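Side-chain contacts in vanadium-dependent haloperoxidase (Zobellia galactanivorans, PDB 4CIT), which probably oxidises iodide with hydrogen peroxide at a buried vanadate, as a bacterial member of the vanadium haloperoxidase family: residues N207-F212 against A324-W329; V213-A218 against V444-M449; P226-E231 against N345-D350; Y364-S369 against I416-G421. One frame throughout, in Å; residues are numbered along the deposited sequence.

Contact 1 (N207-F212 against A324-W329)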
loop_
_atom_site.group_PDB
_atom_site.type_symbol
_atom_site.label_atom_id
_atom_site.label_comp_id
_atom_site.label_asym_id
_atom_site.label_seq_id
_atom_site.Cartn_x
_atom_site.Cartn_y
_atom_site.Cartn_z
ATOM N N ASN A 207 5.902 4.898 -13.073
ATOM C CA ASN A 207 4.853 5.041 -14.036
ATOM C C ASN A 207 4.909 4.131 -15.239
ATOM O O ASN A 207 3.988 4.159 -16.063
ATOM C CB ASN A 207 4.627 6.504 -14.390
ATOM C CG ASN A 207 5.702 7.078 -15.183
ATOM O OD1 ASN A 207 6.788 6.465 -15.336
ATOM N ND2 ASN A 207 5.462 8.316 -15.706
ATOM N N LYS A 208 5.982 3.353 -15.346
ATOM C CA LYS A 208 6.109 2.385 -16.451
ATOM C C LYS A 208 5.739 0.964 -16.053
ATOM O O LYS A 208 5.822 0.067 -16.895
ATOM C CB LYS A 208 7.525 2.402 -16.981
ATOM C CG LYS A 208 7.952 3.738 -17.477
ATOM C CD LYS A 208 7.223 4.208 -18.663
ATOM C CE LYS A 208 7.790 5.570 -19.146
ATOM N NZ LYS A 208 6.667 6.566 -19.297
ATOM N N ILE A 209 5.284 0.771 -14.825
ATOM C CA ILE A 209 4.797 -0.553 -14.348
ATOM C C ILE A 209 3.369 -0.700 -14.909
ATOM O O ILE A 209 2.587 0.246 -14.951
ATOM C CB ILE A 209 4.765 -0.554 -12.800
ATOM C CG1 ILE A 209 6.191 -0.291 -12.206
ATOM C CG2 ILE A 209 4.170 -1.901 -12.355
ATOM C CD1 ILE A 209 7.187 -1.357 -12.575
ATOM N N ARG A 210 3.000 -1.899 -15.330
ATOM C CA ARG A 210 1.629 -2.193 -15.702
ATOM C C ARG A 210 0.651 -1.961 -14.596
ATOM O O ARG A 210 0.723 -2.629 -13.560
ATOM C CB ARG A 210 1.555 -3.654 -16.124
ATOM C CG ARG A 210 0.176 -4.078 -16.722
ATOM C CD ARG A 210 0.078 -5.547 -16.936
ATOM N NE ARG A 210 0.304 -6.298 -15.688
ATOM C CZ ARG A 210 0.779 -7.522 -15.601
ATOM N NH1 ARG A 210 1.081 -8.222 -16.669
ATOM N NH2 ARG A 210 0.868 -8.078 -14.444
ATOM N N PRO A 211 -0.312 -1.044 -14.767
ATOM C CA PRO A 211 -1.314 -0.956 -13.715
ATOM C C PRO A 211 -2.277 -2.152 -13.690
ATOM O O PRO A 211 -2.443 -2.872 -14.712
ATOM C CB PRO A 211 -2.093 0.306 -14.080
ATOM C CG PRO A 211 -1.496 0.876 -15.287
ATOM C CD PRO A 211 -0.569 -0.150 -15.889
ATOM N N PHE A 212 -2.843 -2.457 -12.540
ATOM C CA PHE A 212 -3.873 -3.522 -12.459
ATOM C C PHE A 212 -5.201 -3.192 -13.079
ATOM O O PHE A 212 -5.800 -4.031 -13.765
ATOM C CB PHE A 212 -4.101 -3.877 -10.972
ATOM C CG PHE A 212 -2.981 -4.636 -10.345
ATOM C CD1 PHE A 212 -2.765 -5.990 -10.634
ATOM C CD2 PHE A 212 -2.078 -4.024 -9.492
ATOM C CE1 PHE A 212 -1.740 -6.683 -9.996
ATOM C CE2 PHE A 212 -0.991 -4.716 -8.916
ATOM C CZ PHE A 212 -0.889 -6.093 -9.118
ATOM N N ALA A 324 -2.774 3.301 -7.029
ATOM C CA ALA A 324 -2.594 4.631 -6.426
ATOM C C ALA A 324 -1.104 5.073 -6.432
ATOM O O ALA A 324 -0.748 6.247 -6.772
ATOM C CB ALA A 324 -3.167 4.662 -5.055
ATOM N N PHE A 325 -0.182 4.153 -6.132
ATOM C CA PHE A 325 1.238 4.455 -6.201
ATOM C C PHE A 325 1.654 4.793 -7.629
ATOM O O PHE A 325 2.519 5.633 -7.816
ATOM C CB PHE A 325 2.075 3.369 -5.546
ATOM C CG PHE A 325 2.257 3.541 -4.085
ATOM C CD1 PHE A 325 3.131 4.506 -3.629
ATOM C CD2 PHE A 325 1.606 2.711 -3.183
ATOM C CE1 PHE A 325 3.304 4.660 -2.268
ATOM C CE2 PHE A 325 1.868 2.806 -1.821
ATOM C CZ PHE A 325 2.699 3.814 -1.382
ATOM N N ILE A 326 1.204 4.008 -8.618
ATOM C CA ILE A 326 1.549 4.311 -9.997
ATOM C C ILE A 326 1.048 5.723 -10.399
ATOM O O ILE A 326 1.799 6.515 -10.960
ATOM C CB ILE A 326 0.945 3.277 -10.933
ATOM C CG1 ILE A 326 1.677 1.958 -10.634
ATOM C CG2 ILE A 326 1.113 3.693 -12.401
ATOM C CD1 ILE A 326 1.128 0.744 -11.372
ATOM N N SER A 327 -0.221 6.014 -10.053
ATOM C CA SER A 327 -0.818 7.329 -10.335
ATOM C C SER A 327 -0.019 8.459 -9.642
ATOM O O SER A 327 0.252 9.509 -10.252
ATOM C CB SER A 327 -2.286 7.302 -9.914
ATOM O OG SER A 327 -2.921 8.532 -10.185
ATOM N N CYS A 328 0.344 8.264 -8.386
ATOM C CA CYS A 328 1.022 9.297 -7.640
ATOM C C CYS A 328 2.450 9.500 -8.128
ATOM O O CYS A 328 2.859 10.651 -8.417
ATOM C CB CYS A 328 1.005 8.939 -6.190
ATOM S SG CYS A 328 1.906 10.165 -5.178
ATOM N N TRP A 329 3.203 8.418 -8.324
ATOM C CA TRP A 329 4.562 8.493 -8.871
ATOM C C TRP A 329 4.622 9.064 -10.316
ATOM O O TRP A 329 5.554 9.773 -10.681
ATOM C CB TRP A 329 5.307 7.176 -8.768
ATOM C CG TRP A 329 6.283 7.165 -7.646
ATOM C CD1 TRP A 329 7.665 7.096 -7.751
ATOM C CD2 TRP A 329 6.009 7.338 -6.229
ATOM N NE1 TRP A 329 8.236 7.225 -6.530
ATOM C CE2 TRP A 329 7.256 7.338 -5.564
ATOM C CE3 TRP A 329 4.851 7.466 -5.485
ATOM C CZ2 TRP A 329 7.355 7.454 -4.195
ATOM C CZ3 TRP A 329 4.950 7.589 -4.130
ATOM C CH2 TRP A 329 6.183 7.629 -3.494
HETATM O O HOH W 1 7.130 7.658 -12.250
#
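Ile-326 sends its delta methyl end-on from helix 307-335 into the bend of the loop at Ile-209 to Pro-211. Its CG1 stands anti to the carbonyl carbon (chi1 -67°) and the chain runs on extended (chi2 174°), which carries CD1 out to meet the loop backbone and side chains. CD1 lies 3.8 Å from Pro-211 CA and 3.9 Å from Ile-209 O, with Arg-210 O close by. Ile-209 crosses Ile-326 at about a right angle; Ile-209 CB lies 4.1 Å from Ile-326 CD1, with CG2 equally near, while its CG1 branch leads off. Pro-211 CB lies 4.2 Å from Ile-326 CD1. The other branch of Ile-326, CG2, approaches Asn-207 CA at 4.3 Å.

A water links the backbones: it accepts from Asn-207 N at 3.1 Å and donates weakly to Trp-329 O. The Asn-207 amide turns instead to Asp-330 through an ND2 hydrogen bond. Between the two segments Ile-326 makes most of the contact, without a direct hydrogen bond. Asp-323, which accepts from Phe-212 N, and Asp-330 give a polar hold nearby on the same helix of the PAP2 fold. At the methyl the fit is one of shape and burial, while direction comes from those aspartates.

Contact 2 (V213-A218 against V444-M449)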
loop_
_atom_site.group_PDB
_atom_site.type_symbol
_atom_site.label_atom_id
_atom_site.label_comp_id
_atom_site.label_asym_id
_atom_site.label_seq_id
_atom_site.Cartn_x
_atom_site.Cartn_y
_atom_site.Cartn_z
ATOM N N VAL A 213 -5.718 -1.984 -12.812
ATOM C CA VAL A 213 -7.100 -1.577 -13.186
ATOM C C VAL A 213 -7.131 -0.325 -14.092
ATOM O O VAL A 213 -8.022 -0.117 -14.964
ATOM C CB VAL A 213 -7.914 -1.246 -11.889
ATOM C CG1 VAL A 213 -9.371 -1.113 -12.188
ATOM C CG2 VAL A 213 -7.718 -2.287 -10.780
ATOM N N LEU A 214 -6.163 0.573 -13.897
ATOM C CA LEU A 214 -6.132 1.822 -14.662
ATOM C C LEU A 214 -6.006 1.516 -16.126
ATOM O O LEU A 214 -5.372 0.518 -16.512
ATOM C CB LEU A 214 -4.966 2.701 -14.322
ATOM C CG LEU A 214 -4.811 3.077 -12.852
ATOM C CD1 LEU A 214 -3.559 3.922 -12.642
ATOM C CD2 LEU A 214 -6.066 3.736 -12.378
ATOM N N ASP A 215 -6.618 2.375 -16.928
ATOM C CA ASP A 215 -6.399 2.313 -18.383
ATOM C C ASP A 215 -5.009 2.772 -18.788
ATOM O O ASP A 215 -4.425 2.296 -19.787
ATOM C CB ASP A 215 -7.464 3.143 -19.078
ATOM C CG ASP A 215 -8.866 2.595 -18.849
ATOM O OD1 ASP A 215 -9.069 1.362 -18.937
ATOM O OD2 ASP A 215 -9.775 3.429 -18.547
ATOM N N SER A 216 -4.417 3.668 -17.971
ATOM C CA SER A 216 -3.035 4.100 -18.172
ATOM C C SER A 216 -2.568 4.725 -16.914
ATOM O O SER A 216 -3.383 5.151 -16.132
ATOM C CB SER A 216 -2.855 5.096 -19.308
ATOM O OG SER A 216 -3.346 6.372 -18.938
ATOM N N ALA A 217 -1.252 4.799 -16.762
ATOM C CA ALA A 217 -0.688 5.382 -15.533
ATOM C C ALA A 217 -1.190 6.781 -15.216
ATOM O O ALA A 217 -1.289 7.168 -14.074
ATOM C CB ALA A 217 0.829 5.344 -15.572
ATOM N N ALA A 218 -1.362 7.582 -16.259
ATOM C CA ALA A 218 -1.830 8.950 -16.173
ATOM C C ALA A 218 -3.324 9.208 -16.102
ATOM O O ALA A 218 -3.726 10.372 -16.108
ATOM C CB ALA A 218 -1.235 9.796 -17.361
ATOM N N VAL A 444 -13.401 0.822 -7.357
ATOM C CA VAL A 444 -14.556 0.149 -6.776
ATOM C C VAL A 444 -15.745 0.041 -7.761
ATOM O O VAL A 444 -16.502 -0.902 -7.714
ATOM C CB VAL A 444 -14.991 0.717 -5.424
ATOM C CG1 VAL A 444 -13.872 0.580 -4.452
ATOM C CG2 VAL A 444 -15.434 2.107 -5.509
ATOM N N ASN A 445 -15.812 0.952 -8.701
ATOM C CA ASN A 445 -16.898 0.972 -9.693
ATOM C C ASN A 445 -16.558 0.037 -10.800
ATOM O O ASN A 445 -17.504 -0.383 -11.527
ATOM C CB ASN A 445 -17.129 2.405 -10.242
ATOM C CG ASN A 445 -17.895 3.272 -9.279
ATOM O OD1 ASN A 445 -18.677 2.789 -8.484
ATOM N ND2 ASN A 445 -17.685 4.583 -9.359
ATOM N N LYS A 446 -15.269 -0.238 -11.025
ATOM C CA LYS A 446 -14.873 -1.101 -12.139
ATOM C C LYS A 446 -14.894 -2.566 -11.709
ATOM O O LYS A 446 -15.473 -3.381 -12.449
ATOM C CB LYS A 446 -13.553 -0.668 -12.739
ATOM C CG LYS A 446 -13.126 -1.557 -13.902
ATOM C CD LYS A 446 -11.927 -0.979 -14.568
ATOM C CE LYS A 446 -11.215 -2.035 -15.403
ATOM N NZ LYS A 446 -10.058 -1.485 -16.187
ATOM N N LEU A 447 -14.300 -2.939 -10.556
ATOM C CA LEU A 447 -14.149 -4.338 -10.152
ATOM C C LEU A 447 -15.450 -4.945 -9.603
ATOM O O LEU A 447 -16.030 -4.452 -8.638
ATOM C CB LEU A 447 -13.020 -4.577 -9.113
ATOM C CG LEU A 447 -11.635 -4.112 -9.599
ATOM C CD1 LEU A 447 -10.589 -4.447 -8.515
ATOM C CD2 LEU A 447 -11.268 -4.723 -10.946
ATOM N N HIS A 448 -15.928 -5.977 -10.241
ATOM C CA HIS A 448 -17.128 -6.700 -9.735
ATOM C C HIS A 448 -16.668 -7.963 -9.145
ATOM O O HIS A 448 -16.426 -8.950 -9.872
ATOM C CB HIS A 448 -18.086 -6.923 -10.853
ATOM C CG HIS A 448 -19.405 -7.489 -10.438
ATOM N ND1 HIS A 448 -20.234 -8.141 -11.336
ATOM C CD2 HIS A 448 -20.035 -7.525 -9.236
ATOM C CE1 HIS A 448 -21.304 -8.584 -10.704
ATOM N NE2 HIS A 448 -21.218 -8.203 -9.441
ATOM N N MET A 449 -16.534 -7.987 -7.849
ATOM C CA MET A 449 -16.062 -9.153 -7.127
ATOM C C MET A 449 -17.168 -9.842 -6.352
ATOM O O MET A 449 -17.327 -11.029 -6.436
ATOM C CB MET A 449 -14.835 -8.771 -6.262
ATOM C CG MET A 449 -13.666 -8.209 -7.097
ATOM S SD MET A 449 -12.269 -7.347 -6.122
ATOM C CE MET A 449 -11.780 -8.565 -5.004
HETATM O O HOH W 2 -11.454 0.388 -17.770
#
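Val-213 and Lys-446 slide past each other in opposite directions, and the tight part of the contact lies along this overlap. Val-213 CG1 presses against the lysine chain, 3.5 Å from Lys-446 CD, closer than carbons usually pack; CE follows at 3.8 Å. The lysine is extended throughout, its CG anti to the backbone N (chi1 -180°), and this full reach takes the ammonium past the valine to the carbonyl of the same residue. There Lys-446 NZ donates to Val-213 O at 2.7 Å, in the carbonyl plane and on a lone pair, with a C=O...N angle of 139°. The apolar side is continued by Leu-447, the first residue to leave helical geometry, whose CD1 lies 4.2 Å from Val-213 CG2.

Outward the contact slackens. Asp-215 OD1 stays 4.1 Å from Lys-446 NZ, too far for a salt bridge, and a water fills in, accepting from Lys-446 NZ at 2.8 Å and donating to Asp-215 OD1 at the same length. A methionine in place of Lys-446 might still lie along the valine but would probably leave Val-213 O without this donor and Asp-215 without its nearby positive charge.

Helix 307-335 also holds the loop: Asp-323 accepts from the backbone N of both Val-213 and Leu-214. The Val-213 side chain also touches Val-319 of that helix and Phe-442 of helix 426-446, at whose C-terminal end the contact lies.

Contact 3 (P226-E231 against N345-D350)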
loop_
_atom_site.group_PDB
_atom_site.type_symbol
_atom_site.label_atom_id
_atom_site.label_comp_id
_atom_site.label_asym_id
_atom_site.label_seq_id
_atom_site.Cartn_x
_atom_site.Cartn_y
_atom_site.Cartn_z
ATOM N N PRO A 226 0.886 24.771 -8.069
ATOM C CA PRO A 226 1.196 26.157 -8.255
ATOM C C PRO A 226 2.596 26.396 -8.697
ATOM O O PRO A 226 3.526 25.673 -8.291
ATOM C CB PRO A 226 0.951 26.798 -6.867
ATOM C CG PRO A 226 0.505 25.739 -5.986
ATOM C CD PRO A 226 0.319 24.458 -6.753
ATOM N N ALA A 227 2.733 27.343 -9.623
ATOM C CA ALA A 227 4.083 27.649 -10.172
ATOM C C ALA A 227 5.048 28.091 -9.054
ATOM O O ALA A 227 4.722 28.946 -8.268
ATOM C CB ALA A 227 4.000 28.737 -11.197
ATOM N N TYR A 228 6.193 27.480 -9.028
ATOM C CA TYR A 228 7.268 27.919 -8.149
ATOM C C TYR A 228 7.467 29.458 -8.323
ATOM O O TYR A 228 7.609 30.036 -9.461
ATOM C CB TYR A 228 8.543 27.194 -8.487
ATOM C CG TYR A 228 9.739 27.713 -7.736
ATOM C CD1 TYR A 228 10.000 27.266 -6.478
ATOM C CD2 TYR A 228 10.589 28.659 -8.263
ATOM C CE1 TYR A 228 11.093 27.669 -5.783
ATOM C CE2 TYR A 228 11.696 29.101 -7.519
ATOM C CZ TYR A 228 11.915 28.566 -6.258
ATOM O OH TYR A 228 12.920 28.963 -5.443
ATOM N N SER A 229 7.474 30.133 -7.196
ATOM C CA SER A 229 7.660 31.558 -7.202
ATOM C C SER A 229 8.007 32.020 -5.814
ATOM O O SER A 229 7.481 31.484 -4.861
ATOM C CB SER A 229 6.359 32.254 -7.662
ATOM O OG SER A 229 6.495 33.671 -7.591
ATOM N N LEU A 230 8.897 33.023 -5.737
ATOM C CA LEU A 230 9.300 33.671 -4.511
ATOM C C LEU A 230 8.601 35.036 -4.355
ATOM O O LEU A 230 8.706 35.694 -3.302
ATOM C CB LEU A 230 10.830 33.775 -4.422
ATOM C CG LEU A 230 11.531 32.415 -4.371
ATOM C CD1 LEU A 230 13.009 32.571 -4.245
ATOM C CD2 LEU A 230 11.018 31.608 -3.180
ATOM N N GLU A 231 7.742 35.365 -5.317
ATOM C CA GLU A 231 6.968 36.547 -5.149
ATOM C C GLU A 231 6.000 36.399 -4.022
ATOM O O GLU A 231 5.269 35.433 -3.954
ATOM C CB GLU A 231 6.284 36.906 -6.469
ATOM C CG GLU A 231 7.238 37.279 -7.589
ATOM C CD GLU A 231 7.979 38.585 -7.277
ATOM O OE1 GLU A 231 7.320 39.656 -7.178
ATOM O OE2 GLU A 231 9.219 38.528 -7.083
ATOM N N ASN A 345 15.343 26.754 3.298
ATOM C CA ASN A 345 16.732 26.932 3.716
ATOM C C ASN A 345 17.547 27.798 2.723
ATOM O O ASN A 345 18.416 28.575 3.179
ATOM C CB ASN A 345 17.454 25.626 3.939
ATOM C CG ASN A 345 16.920 24.884 5.152
ATOM O OD1 ASN A 345 16.487 25.503 6.187
ATOM N ND2 ASN A 345 17.024 23.647 5.104
ATOM N N GLN A 346 17.223 27.750 1.427
ATOM C CA GLN A 346 17.920 28.549 0.440
ATOM C C GLN A 346 17.469 30.010 0.338
ATOM O O GLN A 346 18.278 30.882 -0.085
ATOM C CB GLN A 346 17.957 27.853 -0.943
ATOM C CG GLN A 346 18.893 26.666 -0.954
ATOM C CD GLN A 346 18.711 25.590 -2.064
ATOM O OE1 GLN A 346 18.390 25.885 -3.132
ATOM N NE2 GLN A 346 18.921 24.347 -1.730
ATOM N N HIS A 347 16.229 30.306 0.706
ATOM C CA HIS A 347 15.691 31.642 0.482
ATOM C C HIS A 347 15.078 32.311 1.649
ATOM O O HIS A 347 14.864 33.522 1.556
ATOM C CB HIS A 347 14.695 31.622 -0.690
ATOM C CG HIS A 347 15.282 31.079 -1.930
ATOM N ND1 HIS A 347 16.140 31.828 -2.723
ATOM C CD2 HIS A 347 15.193 29.862 -2.518
ATOM C CE1 HIS A 347 16.585 31.084 -3.720
ATOM N NE2 HIS A 347 16.008 29.892 -3.633
ATOM N N ILE A 348 14.731 31.608 2.727
ATOM C CA ILE A 348 14.008 32.198 3.814
ATOM C C ILE A 348 14.760 32.187 5.128
ATOM O O ILE A 348 14.822 33.219 5.818
ATOM C CB ILE A 348 12.650 31.488 4.027
ATOM C CG1 ILE A 348 11.858 31.472 2.711
ATOM C CG2 ILE A 348 11.922 32.067 5.224
ATOM C CD1 ILE A 348 11.443 32.770 2.141
ATOM N N ASP A 349 15.244 31.005 5.564
ATOM C CA ASP A 349 15.714 30.822 6.951
ATOM C C ASP A 349 16.655 29.613 6.879
ATOM O O ASP A 349 16.208 28.474 6.700
ATOM C CB ASP A 349 14.548 30.598 7.895
ATOM C CG ASP A 349 14.943 30.424 9.360
ATOM O OD1 ASP A 349 16.117 30.089 9.681
ATOM O OD2 ASP A 349 13.998 30.522 10.198
ATOM N N ASP A 350 17.951 29.865 7.085
ATOM C CA ASP A 350 18.894 28.751 6.972
ATOM C C ASP A 350 18.944 27.840 8.202
ATOM O O ASP A 350 19.642 26.767 8.132
ATOM C CB ASP A 350 20.286 29.215 6.544
ATOM C CG ASP A 350 20.933 30.252 7.493
ATOM O OD1 ASP A 350 20.429 30.455 8.572
ATOM O OD2 ASP A 350 21.989 30.808 7.159
HETATM O O HOH W 3 15.222 27.100 -3.865
#
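A leucine methyl sits over the face of a histidine ring: Leu-230 CD1 is 3.6 Å from the centroid of the His-347 imidazole and 15° off the ring normal, a CH-pi contact made at the surface of the protein. The methyl is offset slightly toward the rim, near CG and ND1, and the two side chains cross at about a right angle. Leu-230 reaches it with an extended end (chi2 -178°), which leaves CD1 foremost. Tyr-228 also comes crosswise, its hydroxyl approaching the ring obliquely, with Tyr-228 OH 3.7 Å from His-347 NE2. A water lies in the plane of the imidazole, at its edge, and takes a weak hydrogen bond from His-347 NE2 at 2.9 Å; its links to Tyr-228 OH and Gln-346 OE1 are longer and also weak.

Ser-229, between the two contacting residues, forms an ST turn: its OG accepts from Glu-231 N at 3.1 Å. His-347 lies in the last turn of the short helix 340-347, within the PAP2 region, whereas the loop leads into helix 235-253. Val-343, one turn back on helix 340-347, touches both Tyr-228 and Leu-230, while Tyr-237 of helix 235-253 packs against Leu-230 and Ile-348. The ring of Tyr-228 meets that of Phe-236 with their planes inclined at about 55°.

Contact 4 (Y364-S369 against I416-G421). With VO4 (vanadate ion), chain D; VO4 (vanadate ion), chain E; VO4 (vanadate ion), chain C.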
loop_
_atom_site.group_PDB
_atom_site.type_symbol
_atom_site.label_atom_id
_atom_site.label_comp_id
_atom_site.label_asym_id
_atom_site.label_seq_id
_atom_site.Cartn_x
_atom_site.Cartn_y
_atom_site.Cartn_z
ATOM N N TYR A 364 5.032 16.506 -5.426
ATOM C CA TYR A 364 3.611 16.692 -5.766
ATOM C C TYR A 364 3.142 15.543 -6.653
ATOM O O TYR A 364 3.756 15.318 -7.657
ATOM C CB TYR A 364 3.447 18.010 -6.532
ATOM C CG TYR A 364 2.036 18.390 -6.905
ATOM C CD1 TYR A 364 1.199 19.029 -6.052
ATOM C CD2 TYR A 364 1.532 18.051 -8.175
ATOM C CE1 TYR A 364 -0.087 19.393 -6.430
ATOM C CE2 TYR A 364 0.277 18.404 -8.576
ATOM C CZ TYR A 364 -0.530 19.067 -7.710
ATOM O OH TYR A 364 -1.768 19.477 -8.096
ATOM N N THR A 365 2.091 14.844 -6.364
ATOM C CA THR A 365 1.243 14.936 -5.153
ATOM C C THR A 365 1.811 14.026 -4.048
ATOM O O THR A 365 2.785 13.266 -4.268
ATOM C CB THR A 365 -0.181 14.452 -5.508
ATOM O OG1 THR A 365 -0.034 13.225 -6.262
ATOM C CG2 THR A 365 -0.965 15.524 -6.243
ATOM N N SER A 366 1.286 14.133 -2.826
ATOM C CA SER A 366 1.729 13.387 -1.665
ATOM C C SER A 366 1.269 11.925 -1.705
ATOM O O SER A 366 0.068 11.686 -1.880
ATOM C CB SER A 366 1.135 14.005 -0.408
ATOM O OG SER A 366 1.150 13.078 0.706
ATOM N N GLY A 367 2.241 10.996 -1.631
ATOM C CA GLY A 367 1.964 9.609 -1.570
ATOM C C GLY A 367 1.035 9.191 -0.451
ATOM O O GLY A 367 0.085 8.413 -0.654
ATOM N N HIS A 368 1.298 9.695 0.745
ATOM C CA HIS A 368 0.432 9.424 1.837
ATOM C C HIS A 368 -0.990 9.803 1.519
ATOM O O HIS A 368 -1.968 9.095 1.871
ATOM C CB HIS A 368 0.849 10.190 3.097
ATOM C CG HIS A 368 2.006 9.619 3.804
ATOM N ND1 HIS A 368 3.281 9.653 3.286
ATOM C CD2 HIS A 368 2.109 9.088 5.059
ATOM C CE1 HIS A 368 4.100 9.058 4.150
ATOM N NE2 HIS A 368 3.424 8.776 5.247
ATOM N N SER A 369 -1.157 10.989 0.916
ATOM C CA SER A 369 -2.468 11.506 0.576
ATOM C C SER A 369 -3.214 10.700 -0.479
ATOM O O SER A 369 -4.407 10.325 -0.261
ATOM C CB SER A 369 -2.455 12.973 0.161
ATOM O OG SER A 369 -1.871 13.704 1.238
ATOM N N ILE A 416 -3.045 15.395 6.514
ATOM C CA ILE A 416 -2.594 16.598 7.231
ATOM C C ILE A 416 -1.343 16.358 8.048
ATOM O O ILE A 416 -0.610 17.318 8.298
ATOM C CB ILE A 416 -3.713 17.232 8.097
ATOM C CG1 ILE A 416 -3.404 18.738 8.381
ATOM C CG2 ILE A 416 -3.975 16.502 9.401
ATOM C CD1 ILE A 416 -3.451 19.601 7.151
ATOM N N SER A 417 -1.035 15.104 8.382
ATOM C CA SER A 417 0.223 14.793 9.086
ATOM C C SER A 417 1.413 15.250 8.294
ATOM O O SER A 417 2.431 15.555 8.889
ATOM C CB SER A 417 0.353 13.328 9.389
ATOM O OG SER A 417 0.718 12.632 8.241
ATOM N N ARG A 418 1.286 15.291 6.959
ATOM C CA ARG A 418 2.387 15.746 6.102
ATOM C C ARG A 418 2.629 17.264 6.135
ATOM O O ARG A 418 3.746 17.659 5.841
ATOM C CB ARG A 418 2.204 15.273 4.661
ATOM C CG ARG A 418 1.815 13.804 4.590
ATOM C CD ARG A 418 2.734 12.858 5.326
ATOM N NE ARG A 418 3.981 12.584 4.542
ATOM C CZ ARG A 418 5.101 12.067 5.003
ATOM N NH1 ARG A 418 5.271 11.764 6.280
ATOM N NH2 ARG A 418 6.139 11.811 4.135
ATOM N N MET A 419 1.609 18.026 6.510
ATOM C CA MET A 419 1.744 19.472 6.737
ATOM C C MET A 419 2.416 19.681 8.064
ATOM O O MET A 419 3.438 20.447 8.139
ATOM C CB MET A 419 0.377 20.172 6.703
ATOM C CG MET A 419 0.477 21.631 7.136
ATOM S SD MET A 419 1.487 22.709 6.109
ATOM C CE MET A 419 0.661 22.360 4.517
ATOM N N TYR A 420 1.937 18.964 9.094
ATOM C CA TYR A 420 2.634 19.048 10.406
ATOM C C TYR A 420 4.034 18.599 10.289
ATOM O O TYR A 420 4.898 19.071 11.038
ATOM C CB TYR A 420 1.948 18.184 11.432
ATOM C CG TYR A 420 0.455 18.443 11.633
ATOM C CD1 TYR A 420 -0.082 19.706 11.471
ATOM C CD2 TYR A 420 -0.396 17.427 12.117
ATOM C CE1 TYR A 420 -1.444 19.964 11.708
ATOM C CE2 TYR A 420 -1.754 17.670 12.339
ATOM C CZ TYR A 420 -2.257 18.910 12.148
ATOM O OH TYR A 420 -3.577 19.199 12.405
ATOM N N GLY A 421 4.284 17.639 9.379
ATOM C CA GLY A 421 5.607 17.134 9.222
ATOM C C GLY A 421 6.630 18.008 8.495
ATOM O O GLY A 421 7.854 17.704 8.569
HETATM O O2 VO4 D . 3.402 12.161 1.670
HETATM O O3 VO4 E . 4.815 12.095 -1.010
HETATM O O1 VO4 C . 5.270 9.997 0.913
#
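His-368, in the first turn of helix 367-383, and Arg-418, on helix 407-420, face each other with their CA atoms 7.9 Å apart. The Arg-418 guanidinium lies flat on the His-368 imidazole, centres 3.6 Å apart and planes 17° from parallel; Arg-418 CZ rests over His-368 CE1 at 3.3 Å. Bends at chi2 (-54°) and chi3 (-79°) fold the arginine over the ring and turn NE to the vanadate site, where closely spaced copies are modelled. Vanadate O2 (chain D) receives Arg-418 NE at 3.0 Å, His-368 ND1 at 3.0 Å and Ser-366 OG at 2.6 Å. His-368 ND1 can also donate to vanadate O1 (chain C), in the ring plane, and Gly-367 N to O3 (chain E) at 2.9 Å.

Ser-366 is also the N-cap of helix 367-383, its OG accepting from Ser-369 N at 3.1 Å; this helix start probably adds to the pull on the anion. Ser-366, Gly-367 and His-368 form the Ser-Gly-His signature of PAP2 enzymes; Ser-417 and Arg-418 begin the Ser-Arg motif that runs on to His-424. Replacing Arg-418 by alanine removes the cover of the imidazole and is likely to leave the vanadate short of a donor and Asp-267 without its salt-bridge partner.

His-368 NE2 is held by the carbonyls of Trp-266, on helix 258-266, and Asp-267; Ser-369 and Met-419 pack on Ile-429 of helix 426-446.

Contacts 1 and 2 share one continuous loop, 207-218, set first on helix 307-335 and then on the end of helix 426-446; they touch where Ala-217 CB meets Ile-326 CG2. Contact 4 is the fully buried one and the only one built on a bound anion, and reaches contact 1 through Cys-328 SG, 3.3 Å from Thr-365 O. Contact 3 lies at the surface, its centre about 19 Å from that of contact 4, and joins the same long loop, further on, to helix 340-347. The chemistry thus runs from mainly aliphatic packing in contact 1, through a lysine at a partly solvated margin in contact 2, to methyl-on-ring in contact 3.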